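Long-range contact in beta-1,3-xylanase (Alcaligenes sp., PDB 2COV), which probably binds beta-1,3-xylan through this family 31 carbohydrate-binding module, a small all-beta domain of the xylanase: residues V39-Y44 / Y67-K72. Residues are numbered along the deposited sequence; the frame is centred on the assembly and turned at random.
Sequences VCLNDY and YKLTFK
The Tyr67 ring meets Leu41 and the Asn42 amide, both obliquely. Asn42 ND2 lies 3.4 Å from Tyr67 CD2, with amide and ring planes 32° apart. Leu41 CG and CD2 come to Tyr67 CD2 from the other side of the ring plane, and Leu41 CD1 reaches Tyr67 CB and Leu69 CD2. At the Phe71 ring, Val39 CG2 sits at the edge, near the ring plane, 4.0 Å from Phe71 CD1; the rings of His27, Trp32 and Phe55 also meet it. Val39, Leu41, Leu69 and Phe71 share one face of the sheet. Cys40 and Thr70 occupy the other, with their CB atoms 3.8 Å apart.

The contact joins two neighbouring antiparallel strands of an all-beta binding module. Cys40 and Thr70 form a hydrogen-bonded pair, and Asn42 N donates to Lys68 O at 2.8 Å. Beyond Leu41 a type I' turn leads to Tyr44 and strand 44-51. The Asn42 side chain extends the ladder: OD1 accepts from Lys68 N at 2.9 Å, nearly along the C=O axis. With an alanine here, Lys68 N would probably lose this acceptor and the Tyr67 ring its amide neighbour. Lys68, extended with CG anti to the backbone N (chi1 177°), brings NZ to the syn lone pair of Asp43 OD2, a 2.8 Å salt bridge. One water joins Asp43 N, Lys68 O and Thr70 OG1; another links Asp43 OD2 to Thr70 OG1.

Thr70 OG1 is also hydrogen-bonded to Asp85 OD1, and a disulfide ties Cys40 to Cys45 on the same face. Asp43 also meets Asp43 of two neighbouring subunits, and Lys68 touches one of these. Strand 37-41 lies between 44-51 and 66-75, and 80-89 flanks the latter. The Val39-Leu41-Leu69-Phe71 face turns to strands 22-28 and 54-60, with contacts to Val25 and Phe59.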
loop_
_atom_site.group_PDB
_atom_site.type_symbol
_atom_site.label_atom_id
_atom_site.label_comp_id
_atom_site.label_asym_id
_atom_site.label_seq_id
_atom_site.Cartn_x
_atom_site.Cartn_y
_atom_site.Cartn_z
ATOM N N VAL A 39 -3.068 -8.909 -13.208
ATOM C CA VAL A 39 -2.665 -10.191 -12.689
ATOM C C VAL A 39 -1.184 -10.071 -12.365
ATOM O O VAL A 39 -0.427 -9.570 -13.157
ATOM C CB VAL A 39 -2.928 -11.249 -13.775
ATOM C CG1 VAL A 39 -2.528 -12.552 -13.268
ATOM C CG2 VAL A 39 -4.408 -11.252 -14.213
ATOM N N CYS A 40 -0.776 -10.603 -11.213
ATOM C CA CYS A 40 0.615 -10.436 -10.760
ATOM C C CYS A 40 1.161 -11.728 -10.193
ATOM O O CYS A 40 0.434 -12.552 -9.599
ATOM C CB CYS A 40 0.742 -9.383 -9.651
ATOM S SG CYS A 40 -0.329 -7.947 -9.824
ATOM N N LEU A 41 2.475 -11.856 -10.348
ATOM C CA LEU A 41 3.234 -12.960 -9.737
ATOM C C LEU A 41 4.367 -12.297 -8.967
ATOM O O LEU A 41 5.189 -11.581 -9.549
ATOM C CB LEU A 41 3.841 -13.858 -10.847
ATOM C CG LEU A 41 4.447 -15.139 -10.362
ATOM C CD1 LEU A 41 3.377 -16.111 -9.992
ATOM C CD2 LEU A 41 5.407 -15.779 -11.417
ATOM N N ASN A 42 4.407 -12.530 -7.669
ATOM C CA ASN A 42 5.379 -11.881 -6.832
ATOM C C ASN A 42 5.439 -10.372 -7.027
ATOM O O ASN A 42 6.523 -9.722 -6.993
ATOM C CB ASN A 42 6.805 -12.477 -6.976
ATOM C CG ASN A 42 6.971 -13.825 -6.352
ATOM O OD1 ASN A 42 6.062 -14.337 -5.658
ATOM N ND2 ASN A 42 8.102 -14.451 -6.585
ATOM N N ASP A 43 4.260 -9.760 -7.159
ATOM C CA ASP A 43 4.120 -8.315 -7.278
ATOM C C ASP A 43 4.670 -7.709 -8.576
ATOM O O ASP A 43 4.831 -6.502 -8.695
ATOM C CB ASP A 43 4.702 -7.522 -6.051
ATOM C CG ASP A 43 4.371 -8.162 -4.744
ATOM O OD1 ASP A 43 5.297 -8.668 -4.015
ATOM O OD2 ASP A 43 3.157 -8.219 -4.440
ATOM N N TYR A 44 4.950 -8.564 -9.565
ATOM C CA TYR A 44 5.216 -8.142 -10.955
ATOM C C TYR A 44 3.865 -8.253 -11.664
ATOM O O TYR A 44 3.341 -9.352 -11.749
ATOM C CB TYR A 44 6.259 -9.052 -11.578
ATOM C CG TYR A 44 6.508 -8.738 -13.018
ATOM C CD1 TYR A 44 7.428 -7.791 -13.376
ATOM C CD2 TYR A 44 5.835 -9.410 -14.013
ATOM C CE1 TYR A 44 7.643 -7.518 -14.719
ATOM C CE2 TYR A 44 6.085 -9.100 -15.361
ATOM C CZ TYR A 44 6.948 -8.140 -15.689
ATOM O OH TYR A 44 7.201 -7.850 -17.025
ATOM N N TYR A 67 5.194 -18.770 -4.863
ATOM C CA TYR A 67 4.902 -17.474 -5.423
ATOM C C TYR A 67 3.675 -16.876 -4.742
ATOM O O TYR A 67 2.736 -17.592 -4.397
ATOM C CB TYR A 67 4.568 -17.632 -6.929
ATOM C CG TYR A 67 5.767 -18.058 -7.749
ATOM C CD1 TYR A 67 5.971 -19.401 -8.067
ATOM C CD2 TYR A 67 6.717 -17.136 -8.144
ATOM C CE1 TYR A 67 7.086 -19.815 -8.766
ATOM C CE2 TYR A 67 7.855 -17.547 -8.875
ATOM C CZ TYR A 67 8.031 -18.903 -9.139
ATOM O OH TYR A 67 9.122 -19.331 -9.812
ATOM N N LYS A 68 3.656 -15.558 -4.703
ATOM C CA LYS A 68 2.433 -14.824 -4.336
ATOM C C LYS A 68 1.678 -14.493 -5.623
ATOM O O LYS A 68 2.230 -13.830 -6.544
ATOM C CB LYS A 68 2.786 -13.565 -3.621
ATOM C CG LYS A 68 1.600 -12.673 -3.239
ATOM C CD LYS A 68 2.148 -11.280 -2.743
ATOM C CE LYS A 68 1.127 -10.251 -2.443
ATOM N NZ LYS A 68 1.912 -9.003 -2.063
ATOM N N LEU A 69 0.438 -14.939 -5.695
ATOM C CA LEU A 69 -0.452 -14.477 -6.789
ATOM C C LEU A 69 -1.207 -13.270 -6.331
ATOM O O LEU A 69 -1.688 -13.233 -5.183
ATOM C CB LEU A 69 -1.466 -15.595 -7.118
ATOM C CG LEU A 69 -0.944 -17.020 -7.365
ATOM C CD1 LEU A 69 -2.091 -17.930 -7.845
ATOM C CD2 LEU A 69 0.231 -16.994 -8.327
ATOM N N THR A 70 -1.435 -12.316 -7.221
ATOM C CA THR A 70 -2.336 -11.200 -6.904
ATOM C C THR A 70 -3.213 -10.930 -8.115
ATOM O O THR A 70 -2.807 -11.025 -9.258
ATOM C CB THR A 70 -1.549 -9.900 -6.634
ATOM O OG1 THR A 70 -0.617 -10.134 -5.565
ATOM C CG2 THR A 70 -2.400 -8.709 -6.275
ATOM N N PHE A 71 -4.472 -10.616 -7.777
ATOM C CA PHE A 71 -5.420 -10.143 -8.769
ATOM C C PHE A 71 -5.993 -8.851 -8.259
ATOM O O PHE A 71 -6.459 -8.764 -7.109
ATOM C CB PHE A 71 -6.561 -11.133 -8.980
ATOM C CG PHE A 71 -7.547 -10.726 -10.046
ATOM C CD1 PHE A 71 -7.114 -10.489 -11.329
ATOM C CD2 PHE A 71 -8.871 -10.526 -9.809
ATOM C CE1 PHE A 71 -7.964 -10.054 -12.335
ATOM C CE2 PHE A 71 -9.760 -10.143 -10.797
ATOM C CZ PHE A 71 -9.302 -9.894 -12.026
ATOM N N LYS A 72 -5.865 -7.821 -9.079
ATOM C CA LYS A 72 -6.399 -6.500 -8.805
ATOM C C LYS A 72 -7.433 -6.140 -9.848
ATOM O O LYS A 72 -7.190 -6.307 -11.023
ATOM C CB LYS A 72 -5.301 -5.417 -8.841
ATOM C CG LYS A 72 -4.017 -5.743 -8.185
ATOM C CD LYS A 72 -3.063 -4.588 -8.154
ATOM C CE LYS A 72 -1.732 -4.936 -7.524
ATOM N NZ LYS A 72 -0.785 -3.799 -7.522
HETATM O O HOH W 1 1.758 -11.051 -6.687
HETATM O O HOH W 2 0.969 -7.576 -5.723
#